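Local coordinates for protein Bd3459 (PDB 5CEC) that probably acts as a serine-type D-Ala-D-Ala peptidase of the S13 family, a predatory endopeptidase that the ankyrin-repeat immunity protein Bd3460 binds, at residues Ser121-Ser126 / Val203-Arg208; Met131-Ile136 / Pro209-Arg214; Thr192-Lys197 / Leu425-Asp430. The protein carries 1 engineered substitution. All blocks are in the same frame, centred on the assembly; numbering follows the deposited sequence.

Contact 1: residues Ser121-Ser126 / Val203-Arg208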
loop_
_atom_site.group_PDB
_atom_site.type_symbol
_atom_site.label_atom_id
_atom_site.label_comp_id
_atom_site.label_asym_id
_atom_site.label_seq_id
_atom_site.Cartn_x
_atom_site.Cartn_y
_atom_site.Cartn_z
ATOM N N SER A 121 5.448 -18.493 8.962
ATOM C CA SER A 121 5.988 -19.851 8.878
ATOM C C SER A 121 7.365 -19.902 9.520
ATOM O O SER A 121 7.659 -20.829 10.277
ATOM C CB SER A 121 6.066 -20.343 7.428
ATOM O OG SER A 121 4.773 -20.530 6.892
ATOM N N TYR A 122 8.203 -18.907 9.223
ATOM C CA TYR A 122 9.510 -18.824 9.866
ATOM C C TYR A 122 9.395 -18.740 11.375
ATOM O O TYR A 122 10.144 -19.387 12.098
ATOM C CB TYR A 122 10.295 -17.607 9.367
ATOM C CG TYR A 122 10.815 -17.639 7.934
ATOM C CD1 TYR A 122 10.750 -18.787 7.131
ATOM C CD2 TYR A 122 11.372 -16.498 7.391
ATOM C CE1 TYR A 122 11.235 -18.788 5.832
ATOM C CE2 TYR A 122 11.858 -16.485 6.103
ATOM C CZ TYR A 122 11.798 -17.620 5.332
ATOM O OH TYR A 122 12.296 -17.566 4.065
ATOM N N PHE A 123 8.459 -17.937 11.854
ATOM C CA PHE A 123 8.222 -17.844 13.299
ATOM C C PHE A 123 7.746 -19.169 13.866
ATOM O O PHE A 123 8.230 -19.609 14.914
ATOM C CB PHE A 123 7.240 -16.730 13.614
ATOM C CG PHE A 123 7.005 -16.534 15.088
ATOM C CD1 PHE A 123 8.004 -16.016 15.925
ATOM C CD2 PHE A 123 5.818 -16.918 15.660
ATOM C CE1 PHE A 123 7.794 -15.873 17.286
ATOM C CE2 PHE A 123 5.607 -16.771 17.028
ATOM C CZ PHE A 123 6.597 -16.259 17.838
ATOM N N LEU A 124 6.825 -19.821 13.177
ATOM C CA LEU A 124 6.356 -21.115 13.651
ATOM C C LEU A 124 7.501 -22.134 13.731
ATOM O O LEU A 124 7.586 -22.900 14.695
ATOM C CB LEU A 124 5.215 -21.652 12.788
ATOM C CG LEU A 124 4.718 -23.072 13.085
ATOM C CD1 LEU A 124 4.362 -23.212 14.559
ATOM C CD2 LEU A 124 3.567 -23.452 12.198
ATOM N N ILE A 125 8.347 -22.152 12.703
ATOM C CA ILE A 125 9.473 -23.084 12.697
ATOM C C ILE A 125 10.445 -22.783 13.826
ATOM O O ILE A 125 10.917 -23.719 14.511
ATOM C CB ILE A 125 10.143 -23.153 11.318
ATOM C CG1 ILE A 125 9.180 -23.766 10.306
ATOM C CG2 ILE A 125 11.427 -23.969 11.365
ATOM C CD1 ILE A 125 9.516 -23.489 8.872
ATOM N N SER A 126 10.758 -21.507 14.012
ATOM C CA SER A 126 11.559 -21.088 15.172
ATOM C C SER A 126 10.933 -21.599 16.496
ATOM O O SER A 126 11.625 -22.144 17.364
ATOM C CB SER A 126 11.672 -19.564 15.207
ATOM O OG SER A 126 12.263 -19.130 16.405
ATOM N N VAL A 203 10.555 -9.729 20.237
ATOM C CA VAL A 203 10.294 -11.136 19.992
ATOM C C VAL A 203 11.605 -11.873 19.707
ATOM O O VAL A 203 12.398 -11.448 18.857
ATOM C CB VAL A 203 9.336 -11.320 18.794
ATOM C CG1 VAL A 203 9.162 -12.803 18.425
ATOM C CG2 VAL A 203 7.982 -10.682 19.083
ATOM N N GLN A 204 11.788 -13.000 20.400
ATOM C CA GLN A 204 12.938 -13.871 20.248
ATOM C C GLN A 204 12.705 -14.908 19.166
ATOM O O GLN A 204 11.604 -15.450 19.044
ATOM C CB GLN A 204 13.203 -14.563 21.586
ATOM C CG GLN A 204 14.328 -15.566 21.633
ATOM C CD GLN A 204 14.268 -16.382 22.908
ATOM O OE1 GLN A 204 14.279 -15.823 24.008
ATOM N NE2 GLN A 204 14.167 -17.704 22.767
ATOM N N MET A 205 13.730 -15.156 18.363
ATOM C CA MET A 205 13.706 -16.170 17.314
ATOM C C MET A 205 14.996 -16.979 17.343
ATOM O O MET A 205 16.050 -16.477 17.763
ATOM C CB MET A 205 13.455 -15.534 15.944
ATOM C CG MET A 205 12.087 -14.879 15.829
ATOM S SD MET A 205 11.740 -14.239 14.192
ATOM C CE MET A 205 11.535 -15.741 13.259
ATOM N N SER A 206 14.903 -18.204 16.840
ATOM C CA SER A 206 16.033 -19.111 16.794
ATOM C C SER A 206 17.099 -18.610 15.802
ATOM O O SER A 206 16.787 -17.940 14.830
ATOM C CB SER A 206 15.556 -20.523 16.457
ATOM O OG SER A 206 15.175 -20.646 15.121
ATOM N N ASN A 207 18.362 -18.909 16.085
ATOM C CA ASN A 207 19.432 -18.532 15.175
ATOM C C ASN A 207 19.508 -19.416 13.918
ATOM O O ASN A 207 19.925 -18.939 12.869
ATOM C CB ASN A 207 20.781 -18.494 15.915
ATOM C CG ASN A 207 20.802 -17.468 17.052
ATOM O OD1 ASN A 207 20.379 -16.319 16.876
ATOM N ND2 ASN A 207 21.292 -17.882 18.229
ATOM N N ARG A 208 19.125 -20.691 14.024
ATOM C CA ARG A 208 19.345 -21.696 12.967
ATOM C C ARG A 208 18.106 -22.551 12.800
ATOM O O ARG A 208 18.122 -23.740 13.076
ATOM C CB ARG A 208 20.507 -22.634 13.354
ATOM C CG ARG A 208 21.877 -22.007 13.451
ATOM C CD ARG A 208 22.728 -22.302 12.217
ATOM N NE ARG A 208 24.018 -21.621 12.294
ATOM C CZ ARG A 208 24.208 -20.312 12.110
ATOM N NH1 ARG A 208 23.197 -19.490 11.828
ATOM N NH2 ARG A 208 25.436 -19.810 12.214
HETATM O O HOH W 1 10.908 -18.137 18.414
#

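Contact 2: residues Met131-Ile136 / Pro209-Arg214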
loop_
_atom_site.group_PDB
_atom_site.type_symbol
_atom_site.label_atom_id
_atom_site.label_comp_id
_atom_site.label_asym_id
_atom_site.label_seq_id
_atom_site.Cartn_x
_atom_site.Cartn_y
_atom_site.Cartn_z
ATOM N N MET A 131 10.723 -25.546 21.074
ATOM C CA MET A 131 10.077 -26.658 21.763
ATOM C C MET A 131 10.758 -28.010 21.564
ATOM O O MET A 131 10.228 -29.024 22.004
ATOM C CB MET A 131 8.631 -26.803 21.281
ATOM C CG MET A 131 7.796 -25.584 21.470
ATOM S SD MET A 131 6.120 -26.157 21.570
ATOM C CE MET A 131 6.111 -26.613 23.304
ATOM N N LYS A 132 11.917 -28.035 20.920
ATOM C CA LYS A 132 12.645 -29.286 20.602
ATOM C C LYS A 132 11.869 -30.176 19.605
ATOM O O LYS A 132 12.001 -31.406 19.616
ATOM C CB LYS A 132 13.111 -30.031 21.881
ATOM C CG LYS A 132 14.062 -29.183 22.700
ATOM C CD LYS A 132 15.341 -28.810 21.947
ATOM C CE LYS A 132 16.378 -28.118 22.825
ATOM N NZ LYS A 132 15.861 -26.853 23.411
ATOM N N ILE A 133 11.072 -29.541 18.737
ATOM C CA ILE A 133 10.434 -30.225 17.631
ATOM C C ILE A 133 11.251 -29.904 16.389
ATOM O O ILE A 133 11.281 -28.762 15.937
ATOM C CB ILE A 133 8.967 -29.812 17.474
ATOM C CG1 ILE A 133 8.199 -30.111 18.755
ATOM C CG2 ILE A 133 8.367 -30.563 16.294
ATOM C CD1 ILE A 133 6.779 -29.601 18.782
ATOM N N THR A 134 11.951 -30.902 15.875
ATOM C CA THR A 134 12.784 -30.753 14.682
ATOM C C THR A 134 12.400 -31.696 13.552
ATOM O O THR A 134 12.808 -31.474 12.402
ATOM C CB THR A 134 14.274 -31.015 14.995
ATOM O OG1 THR A 134 14.419 -32.324 15.553
ATOM C CG2 THR A 134 14.793 -30.002 15.962
ATOM N N LYS A 135 11.690 -32.769 13.894
ATOM C CA LYS A 135 11.261 -33.771 12.933
ATOM C C LYS A 135 9.789 -34.002 13.130
ATOM O O LYS A 135 9.361 -34.328 14.235
ATOM C CB LYS A 135 12.029 -35.075 13.160
ATOM C CG LYS A 135 13.475 -34.999 12.708
ATOM C CD LYS A 135 14.318 -36.160 13.244
ATOM C CE LYS A 135 15.816 -35.828 13.247
ATOM N NZ LYS A 135 16.195 -34.754 14.223
ATOM N N ILE A 136 9.044 -33.863 12.049
ATOM C CA ILE A 136 7.618 -34.120 12.009
ATOM C C ILE A 136 7.394 -35.295 11.078
ATOM O O ILE A 136 7.827 -35.294 9.914
ATOM C CB ILE A 136 6.829 -32.901 11.502
ATOM C CG1 ILE A 136 7.045 -31.707 12.440
ATOM C CG2 ILE A 136 5.345 -33.230 11.380
ATOM C CD1 ILE A 136 6.585 -30.365 11.895
ATOM N N PRO A 209 17.008 -21.952 12.348
ATOM C CA PRO A 209 15.771 -22.694 12.247
ATOM C C PRO A 209 15.814 -23.809 11.205
ATOM O O PRO A 209 16.279 -23.590 10.085
ATOM C CB PRO A 209 14.787 -21.615 11.792
ATOM C CG PRO A 209 15.634 -20.713 10.958
ATOM C CD PRO A 209 16.898 -20.618 11.747
ATOM N N LYS A 210 15.314 -24.991 11.563
ATOM C CA LYS A 210 15.279 -26.111 10.622
ATOM C C LYS A 210 14.239 -27.127 11.065
ATOM O O LYS A 210 14.175 -27.473 12.242
ATOM C CB LYS A 210 16.664 -26.784 10.495
ATOM C CG LYS A 210 16.750 -27.853 9.411
ATOM C CD LYS A 210 18.188 -28.330 9.182
ATOM C CE LYS A 210 18.251 -29.357 8.067
ATOM N NZ LYS A 210 19.643 -29.826 7.818
ATOM N N ILE A 211 13.456 -27.622 10.111
ATOM C CA ILE A 211 12.456 -28.657 10.367
ATOM C C ILE A 211 12.592 -29.729 9.269
ATOM O O ILE A 211 12.935 -29.409 8.142
ATOM C CB ILE A 211 11.042 -27.997 10.407
ATOM C CG1 ILE A 211 9.993 -28.885 11.044
ATOM C CG2 ILE A 211 10.547 -27.570 9.051
ATOM C CD1 ILE A 211 10.091 -28.920 12.551
ATOM N N ASP A 212 12.306 -30.986 9.601
ATOM C CA ASP A 212 12.195 -32.055 8.620
ATOM C C ASP A 212 10.782 -32.582 8.701
ATOM O O ASP A 212 10.317 -32.875 9.784
ATOM C CB ASP A 212 13.209 -33.169 8.920
ATOM C CG ASP A 212 14.387 -33.144 7.983
ATOM O OD1 ASP A 212 14.267 -33.732 6.880
ATOM O OD2 ASP A 212 15.425 -32.543 8.350
ATOM N N VAL A 213 10.092 -32.686 7.572
ATOM C CA VAL A 213 8.718 -33.191 7.515
ATOM C C VAL A 213 8.641 -34.364 6.530
ATOM O O VAL A 213 9.017 -34.211 5.367
ATOM C CB VAL A 213 7.724 -32.109 7.064
ATOM C CG1 VAL A 213 6.315 -32.659 7.121
ATOM C CG2 VAL A 213 7.861 -30.852 7.903
ATOM N N ARG A 214 8.137 -35.522 6.977
ATOM C CA ARG A 214 8.133 -36.700 6.103
ATOM C C ARG A 214 6.904 -36.747 5.211
ATOM O O ARG A 214 7.053 -36.862 3.985
ATOM C CB ARG A 214 8.269 -38.012 6.876
ATOM C CG ARG A 214 8.454 -39.202 5.923
ATOM C CD ARG A 214 9.104 -40.418 6.552
ATOM N NE ARG A 214 10.437 -40.157 7.082
ATOM C CZ ARG A 214 11.086 -40.948 7.937
ATOM N NH1 ARG A 214 10.531 -42.071 8.401
ATOM N NH2 ARG A 214 12.306 -40.604 8.348
#

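Contact 3: residues Thr192-Lys197 / Leu425-Asp430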
loop_
_atom_site.group_PDB
_atom_site.type_symbol
_atom_site.label_atom_id
_atom_site.label_comp_id
_atom_site.label_asym_id
_atom_site.label_seq_id
_atom_site.Cartn_x
_atom_site.Cartn_y
_atom_site.Cartn_z
ATOM N N THR A 192 16.961 -13.588 8.275
ATOM C CA THR A 192 17.663 -12.615 9.132
ATOM C C THR A 192 16.980 -11.222 9.107
ATOM O O THR A 192 16.888 -10.571 10.135
ATOM C CB THR A 192 19.181 -12.546 8.879
ATOM O OG1 THR A 192 19.409 -12.005 7.600
ATOM C CG2 THR A 192 19.812 -13.950 8.993
ATOM N N ILE A 193 16.405 -10.831 7.967
ATOM C CA ILE A 193 15.637 -9.577 7.892
ATOM C C ILE A 193 14.478 -9.658 8.875
ATOM O O ILE A 193 14.264 -8.732 9.663
ATOM C CB ILE A 193 15.150 -9.292 6.456
ATOM C CG1 ILE A 193 16.332 -8.964 5.524
ATOM C CG2 ILE A 193 14.098 -8.167 6.432
ATOM C CD1 ILE A 193 15.979 -9.038 4.055
ATOM N N LEU A 194 13.775 -10.792 8.875
ATOM C CA LEU A 194 12.629 -10.939 9.779
ATOM C C LEU A 194 13.086 -10.959 11.244
ATOM O O LEU A 194 12.466 -10.328 12.097
ATOM C CB LEU A 194 11.874 -12.224 9.480
ATOM C CG LEU A 194 10.671 -12.503 10.381
ATOM C CD1 LEU A 194 9.616 -11.421 10.196
ATOM C CD2 LEU A 194 10.145 -13.903 10.109
ATOM N N LYS A 195 14.142 -11.712 11.531
ATOM C CA LYS A 195 14.608 -11.883 12.901
ATOM C C LYS A 195 15.002 -10.535 13.497
ATOM O O LYS A 195 14.739 -10.278 14.680
ATOM C CB LYS A 195 15.778 -12.882 12.958
ATOM C CG LYS A 195 16.386 -13.088 14.342
ATOM C CD LYS A 195 17.384 -14.228 14.342
ATOM C CE LYS A 195 17.923 -14.486 15.743
ATOM N NZ LYS A 195 18.741 -13.360 16.256
ATOM N N THR A 196 15.614 -9.674 12.682
ATOM C CA THR A 196 15.991 -8.342 13.126
ATOM C C THR A 196 14.778 -7.473 13.421
ATOM O O THR A 196 14.757 -6.782 14.424
ATOM C CB THR A 196 16.887 -7.666 12.081
ATOM O OG1 THR A 196 18.082 -8.443 11.946
ATOM C CG2 THR A 196 17.253 -6.245 12.481
ATOM N N LYS A 197 13.772 -7.517 12.544
ATOM C CA LYS A 197 12.495 -6.832 12.806
ATOM C C LYS A 197 11.842 -7.362 14.066
ATOM O O LYS A 197 11.365 -6.579 14.896
ATOM C CB LYS A 197 11.535 -6.991 11.630
ATOM C CG LYS A 197 11.926 -6.195 10.410
ATOM C CD LYS A 197 11.059 -6.547 9.232
ATOM C CE LYS A 197 11.556 -5.866 7.965
ATOM N NZ LYS A 197 11.156 -4.433 7.920
ATOM N N LEU A 425 5.925 -1.112 13.364
ATOM C CA LEU A 425 6.557 -2.158 12.598
ATOM C C LEU A 425 5.652 -3.381 12.643
ATOM O O LEU A 425 5.859 -4.289 13.439
ATOM C CB LEU A 425 7.934 -2.461 13.175
ATOM C CG LEU A 425 8.820 -3.410 12.383
ATOM C CD1 LEU A 425 9.115 -2.850 10.993
ATOM C CD2 LEU A 425 10.130 -3.642 13.162
ATOM N N PRO A 426 4.644 -3.424 11.746
ATOM C CA PRO A 426 3.663 -4.487 11.847
ATOM C C PRO A 426 4.208 -5.800 11.274
ATOM O O PRO A 426 4.628 -5.843 10.108
ATOM C CB PRO A 426 2.467 -3.925 11.069
ATOM C CG PRO A 426 3.072 -2.974 10.093
ATOM C CD PRO A 426 4.268 -2.410 10.765
ATOM N N LEU A 427 4.274 -6.836 12.102
ATOM C CA LEU A 427 4.639 -8.184 11.691
ATOM C C LEU A 427 3.426 -9.088 11.858
ATOM O O LEU A 427 2.442 -8.706 12.514
ATOM C CB LEU A 427 5.806 -8.708 12.557
ATOM C CG LEU A 427 7.075 -7.869 12.534
ATOM C CD1 LEU A 427 8.160 -8.551 13.363
ATOM C CD2 LEU A 427 7.581 -7.561 11.153
ATOM N N PRO A 428 3.482 -10.310 11.314
ATOM C CA PRO A 428 2.345 -11.212 11.444
ATOM C C PRO A 428 2.163 -11.783 12.836
ATOM O O PRO A 428 1.134 -12.384 13.112
ATOM C CB PRO A 428 2.647 -12.344 10.432
ATOM C CG PRO A 428 3.648 -11.742 9.474
ATOM C CD PRO A 428 4.469 -10.820 10.340
ATOM N N PHE A 429 3.155 -11.569 13.698
ATOM C CA PHE A 429 3.208 -12.107 15.055
ATOM C C PHE A 429 3.724 -11.005 15.976
ATOM O O PHE A 429 4.343 -10.027 15.504
ATOM C CB PHE A 429 4.107 -13.360 15.108
ATOM C CG PHE A 429 5.477 -13.143 14.531
ATOM C CD1 PHE A 429 6.508 -12.643 15.308
ATOM C CD2 PHE A 429 5.743 -13.448 13.199
ATOM C CE1 PHE A 429 7.740 -12.425 14.766
ATOM C CE2 PHE A 429 6.996 -13.242 12.654
ATOM C CZ PHE A 429 7.990 -12.727 13.448
ATOM N N ASP A 430 3.536 -11.185 17.281
ATOM C CA ASP A 430 4.134 -10.285 18.267
ATOM C C ASP A 430 4.582 -11.102 19.474
ATOM O O ASP A 430 4.623 -12.318 19.401
ATOM C CB ASP A 430 3.195 -9.116 18.593
ATOM C CG ASP A 430 2.012 -9.517 19.465
ATOM O OD1 ASP A 430 1.820 -10.722 19.741
ATOM O OD2 ASP A 430 1.264 -8.606 19.904
#

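Contact 1: residues Ser121-Ser126 / Val203-Arg208
Ser-126 turns its OG away from its own backbone N (chi1 171°), which swings the hydroxyl off helix 118-130 and up to the backbone N of Ser-206. Phe-123, one turn earlier, likewise has CG trans to N (chi1 -177°), which sends its ring out to Val-203. The serine oxygen is used twice. It accepts the bond from Ser-206 N, 2.8 Å away and fairly straight at 161°, and it gives its own proton to a water 2.6 Å from OG. That water donates onward to Gln-204 O, at 2.8 Å, so one helix hydroxyl engages a loop N-H directly and a loop carbonyl through solvent. Apolar packing fills in beside this polar pair. Phe-123 CE1 meets Val-203 CG1 at 3.5 Å, the two side chains crossing at about a right angle, while Met-205 CG lies at the ring edge. The Met-205 chain bends at its CG-SD bond, which brings the terminal CE to within 3.9 Å of Phe-123 CA, against the helix backbone itself. Tyr-191 of helix 188-200 bonds to Ser-206 O and also touches Ser-126 and Met-205. The case illustrates an irregular connection fixed to a helix by one buried serine hydroxyl, both directly and through a water, here in the link between helix 188-200 and strand 212-218.

Contact 2: residues Met131-Ile136 / Pro209-Arg214
Backbone bonding joins Thr-134 and Ile-136 to Asp-212 and Arg-214 in the register of a parallel sheet, where a single residue of one strand bonds to two residues of the other. Ile-136 plays that part: its N gives a nearly linear bond (174°) to Asp-212 O at 2.8 Å, and its O accepts from Arg-214 N at 3.0 Å. One step earlier, Asp-212 N reaches Thr-134 O at 2.9 Å, tilted out of the carbonyl plane. CA-H...O contacts reinforce the pairing, the shortest from Val-213 CA to Ile-136 O at 3.3 Å. The apolar contacts gather around Ile-136, whose CD1 lies 3.8 Å from Ile-211 CG1 and 4.2 Å from Val-213 CG2. Ile-211 has CG1 anti to its N (chi1 -164°), which points that branch at Ile-136, and its CD1 also touches Ile-133 O. Across the sheet from Ile-136 and Val-213, Lys-135 and Asp-212 extend from the exposed face. Strand 212-218 is an outermost strand of the mixed sheet within this chain, and 135-141 separates it from 104-109. Helix 118-130 connects these last two parallel strands in a beta-alpha-beta crossover, and its Leu-128 packs on both Ile-133 and Ile-211.

Contact 3: residues Thr192-Lys197 / Leu425-Asp430
Two donors grip Thr-192 O in the helix whose Leu-194 and Lys-197 meet Leu-425, Leu-427 and Phe-429: Thr-196 N, at 3.0 Å, and Thr-196 OG1, also 3.0 Å from that oxygen. They arrive from opposite faces of the carbonyl plane, the hydroxyl tilted 32° from it, so the Thr-196 side chain is turned back onto its own helix. These bonds are internal to the helix; the contact with 425-430 is made by Leu-194 and Lys-197 through apolar surfaces. Leu-194 and Phe-429 approach from opposite directions, with Leu-194 CD1 3.9 Å from Phe-429 CZ and CD2 close to CE2; the two methyls sit on opposite sides of the ring plane at its CE2-CZ end, CD1 approaching obliquely. Phe-429 gets there with CG placed between its backbone N and carbonyl carbon (chi1 53°). The arrangement joins helix 188-200 to the irregular segment, with prolines at 426 and 428, that follows helix 394-411 and leads to strand 436-437, an edge strand of the mixed sheet. Lys-197 offers its aliphatic stem: CB lies 3.9 Å from Leu-425 CD2 and 4.0 Å from Leu-427 CD2, so the two leucines share one methylene. Leu-425 CD2 also comes 3.6 Å from Lys-197 O. The last Lys-197 torsion (-78°) brings NZ within 4.0 Å of Leu-425 CD1, and a sulfate ion, probably from the crystallisation liquor, lies about 4 Å from this lysine side chain.

How the contacts relate
All three contacts lie on one side of the chain's centre, around the mixed sheet, whereas the K(T/S)G-type motif expected near the active site of an S13 serine peptidase probably lies on strand 354-361 of an antiparallel sheet. Contact 1 is the middle one: its centre is 10 Å from that of contact 3 and 12 Å from that of contact 2; contacts 2 and 3 are 21 Å apart and do not touch. Toward contact 3 the rings of Phe-123 and Phe-429 stack, and Lys-195 CE lies 3.4 Å from Met-205 O. Toward contact 2, Ile-125 CG2 packs 4.0 Å from Lys-210 N. Sulfate, probably from the crystallisation liquor, approaches contact 1, about 5 Å from the Tyr-122 side chain.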